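Local coordinates for protein alpha-galactosidase (Lactobacillus brevis, PDB 3MI6) that probably hydrolyses terminal, non-reducing alpha-D-galactose residues from alpha-D-galactosides such as galactose oligosaccharides and galactomannans, as a glycosyl hydrolase of family 36, at residues 629-632 against 633-637. Sequence-based numbering, arbitrary orientation.
Sequences YRQL and FQFGK
Four successive backbone bonds, from F633 N to Y629 O, Q634 N to R630 O, F635 N to Q631 O and G636 N to L632 O, wind 630-635 into a short helix, an example of how a linking helix can differ from end to end. The first two are nearly straight, both 168° at the hydrogen, with F633 N 3.0 Å from Y629 O. At the far end the bond from G636 N to L632 O bends to 134°, although the two atoms remain 2.9 Å apart, and G636 is where the chain leaves helical geometry.

Polar side chains meet one turn apart. R630 and Q634 run side by side in the same direction, the amide of Q634 lying along the aliphatic part of the arginine, with NE2 of Q634 3.5 Å from CG of R630. Their planar ends are turned 66° from each other and are held by other partners: the R630 guanidinium forms salt bridges with E329 and E362, Q634 NE2 bonds to the hydroxyl of Y626, and both side chains donate to the carbonyl of R330. The amide end of Q631 instead slants across the F635 ring near CD2, the two planes well short of parallel.

Apolar contact is lighter: CB of Y629 touches CD2 of F633 at 3.9 Å. With CG anti to its carbonyl carbon, Y629 carries its ring onward to F625, while F633 meets F599 edge-to-face.

Y629, L632 and F633 also touch I665 of strand 663-670, and K637 pairs with V657, so the helix leads from the barrel domain into the C-terminal antiparallel sheet. Its chemistry implies that salt bridges and side-chain hydrogen bonds fix the polar side, while the apolar side packs both on that sheet and, through F633, on F598 and F599.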
ATOM      1  N   TYR D 629     -38.420  20.150  -2.099  1.00 34.27           N
ATOM      2  CA  TYR D 629     -37.605  19.404  -1.168  1.00 33.65           C
ATOM      3  C   TYR D 629     -36.488  20.259  -0.611  1.00 34.54           C
ATOM      4  O   TYR D 629     -35.408  19.756  -0.290  1.00 34.13           O
ATOM      5  CB  TYR D 629     -37.018  18.160  -1.853  1.00 35.94           C
ATOM      6  CG  TYR D 629     -38.028  17.096  -2.214  1.00 36.25           C
ATOM      7  CD1 TYR D 629     -38.506  16.214  -1.255  1.00 39.55           C
ATOM      8  CD2 TYR D 629     -38.496  16.963  -3.512  1.00 36.86           C
ATOM      9  CE1 TYR D 629     -39.430  15.233  -1.573  1.00 39.71           C
ATOM     10  CE2 TYR D 629     -39.418  15.986  -3.839  1.00 39.68           C
ATOM     11  CZ  TYR D 629     -39.881  15.123  -2.860  1.00 39.52           C
ATOM     12  OH  TYR D 629     -40.801  14.149  -3.171  1.00 41.47           O
ATOM     13  N   ARG D 630     -36.738  21.553  -0.483  1.00 33.87           N
ATOM     14  CA  ARG D 630     -35.665  22.452  -0.096  1.00 34.90           C
ATOM     15  C   ARG D 630     -35.151  22.169   1.317  1.00 33.53           C
ATOM     16  O   ARG D 630     -33.947  22.190   1.549  1.00 32.35           O
ATOM     17  CB  ARG D 630     -36.087  23.916  -0.250  1.00 40.28           C
ATOM     18  CG  ARG D 630     -34.932  24.911  -0.359  1.00 35.83           C
ATOM     19  CD  ARG D 630     -35.379  26.229   0.199  1.00 37.64           C
ATOM     20  NE  ARG D 630     -35.692  27.256  -0.795  1.00 40.55           N
ATOM     21  CZ  ARG D 630     -36.919  27.586  -1.189  1.00 41.40           C
ATOM     22  NH1 ARG D 630     -37.976  26.946  -0.706  1.00 41.26           N
ATOM     23  NH2 ARG D 630     -37.085  28.550  -2.083  1.00 38.81           N
ATOM     24  N   GLN D 631     -36.062  21.889   2.244  1.00 33.59           N
ATOM     25  CA  GLN D 631     -35.698  21.631   3.635  1.00 32.70           C
ATOM     26  C   GLN D 631     -34.785  20.409   3.748  1.00 34.16           C
ATOM     27  O   GLN D 631     -33.823  20.373   4.542  1.00 32.34           O
ATOM     28  CB  GLN D 631     -36.967  21.435   4.461  1.00 35.80           C
ATOM     29  CG  GLN D 631     -36.768  21.410   5.969  1.00 39.38           C
ATOM     30  CD  GLN D 631     -36.343  22.751   6.533  1.00 39.44           C
ATOM     31  OE1 GLN D 631     -36.588  23.785   5.921  1.00 42.21           O
ATOM     32  NE2 GLN D 631     -35.700  22.740   7.705  1.00 36.39           N
ATOM     33  N   LEU D 632     -35.094  19.404   2.936  1.00 35.38           N
ATOM     34  CA  LEU D 632     -34.329  18.166   2.896  1.00 32.48           C
ATOM     35  C   LEU D 632     -32.920  18.410   2.323  1.00 30.96           C
ATOM     36  O   LEU D 632     -31.909  18.032   2.920  1.00 28.03           O
ATOM     37  CB  LEU D 632     -35.096  17.155   2.049  1.00 29.79           C
ATOM     38  CG  LEU D 632     -34.571  15.725   1.979  1.00 33.04           C
ATOM     39  CD1 LEU D 632     -34.275  15.191   3.372  1.00 31.78           C
ATOM     40  CD2 LEU D 632     -35.548  14.813   1.244  1.00 34.56           C
ATOM     41  N   PHE D 633     -32.876  19.065   1.167  1.00 31.02           N
ATOM     42  CA  PHE D 633     -31.637  19.319   0.445  1.00 28.96           C
ATOM     43  C   PHE D 633     -30.679  20.222   1.223  1.00 31.84           C
ATOM     44  O   PHE D 633     -29.501  19.919   1.401  1.00 31.17           O
ATOM     45  CB  PHE D 633     -31.956  19.958  -0.899  1.00 30.14           C
ATOM     46  CG  PHE D 633     -32.245  18.972  -2.002  1.00 29.94           C
ATOM     47  CD1 PHE D 633     -31.372  17.946  -2.280  1.00 28.51           C
ATOM     48  CD2 PHE D 633     -33.373  19.106  -2.785  1.00 30.12           C
ATOM     49  CE1 PHE D 633     -31.625  17.061  -3.292  1.00 27.63           C
ATOM     50  CE2 PHE D 633     -33.631  18.221  -3.801  1.00 30.58           C
ATOM     51  CZ  PHE D 633     -32.757  17.200  -4.053  1.00 31.21           C
ATOM     52  N   GLN D 634     -31.195  21.337   1.708  1.00 34.19           N
ATOM     53  CA  GLN D 634     -30.374  22.277   2.446  1.00 31.51           C
ATOM     54  C   GLN D 634     -30.025  21.860   3.881  1.00 30.77           C
ATOM     55  O   GLN D 634     -28.899  22.077   4.301  1.00 32.83           O
ATOM     56  CB  GLN D 634     -31.019  23.661   2.420  1.00 32.11           C
ATOM     57  CG  GLN D 634     -31.128  24.250   1.023  1.00 31.32           C
ATOM     58  CD  GLN D 634     -31.775  25.612   1.060  1.00 36.67           C
ATOM     59  OE1 GLN D 634     -32.277  26.025   2.107  1.00 38.62           O
ATOM     60  NE2 GLN D 634     -31.756  26.329  -0.061  1.00 35.50           N
ATOM     61  N   PHE D 635     -30.953  21.269   4.636  1.00 29.87           N
ATOM     62  CA  PHE D 635     -30.695  21.033   6.072  1.00 30.05           C
ATOM     63  C   PHE D 635     -30.725  19.577   6.533  1.00 31.58           C
ATOM     64  O   PHE D 635     -30.366  19.279   7.682  1.00 30.70           O
ATOM     65  CB  PHE D 635     -31.627  21.867   6.961  1.00 28.30           C
ATOM     66  CG  PHE D 635     -31.638  23.319   6.623  1.00 32.18           C
ATOM     67  CD1 PHE D 635     -30.527  24.113   6.890  1.00 32.54           C
ATOM     68  CD2 PHE D 635     -32.754  23.899   6.033  1.00 33.03           C
ATOM     69  CE1 PHE D 635     -30.527  25.451   6.588  1.00 35.43           C
ATOM     70  CE2 PHE D 635     -32.764  25.248   5.721  1.00 36.68           C
ATOM     71  CZ  PHE D 635     -31.647  26.032   6.000  1.00 36.57           C
ATOM     72  N   GLY D 636     -31.151  18.679   5.648  1.00 30.85           N
ATOM     73  CA  GLY D 636     -31.162  17.261   5.954  1.00 29.13           C
ATOM     74  C   GLY D 636     -29.803  16.715   6.330  1.00 29.50           C
ATOM     75  O   GLY D 636     -28.774  17.237   5.917  1.00 32.17           O
ATOM     76  N   LYS D 637     -29.798  15.659   7.128  1.00 31.00           N
ATOM     77  CA  LYS D 637     -28.557  15.053   7.583  1.00 29.10           C
ATOM     78  C   LYS D 637     -27.822  14.449   6.382  1.00 31.79           C
ATOM     79  O   LYS D 637     -28.422  13.756   5.548  1.00 33.41           O
ATOM     80  CB  LYS D 637     -28.838  14.004   8.668  1.00 26.95           C
ATOM     81  CG  LYS D 637     -27.586  13.440   9.314  1.00 31.48           C
ATOM     82  CD  LYS D 637     -27.897  12.422  10.399  1.00 32.53           C
ATOM     83  CE  LYS D 637     -28.422  13.110  11.654  1.00 32.28           C
ATOM     84  NZ  LYS D 637     -28.310  12.193  12.831  1.00 28.87           N
TER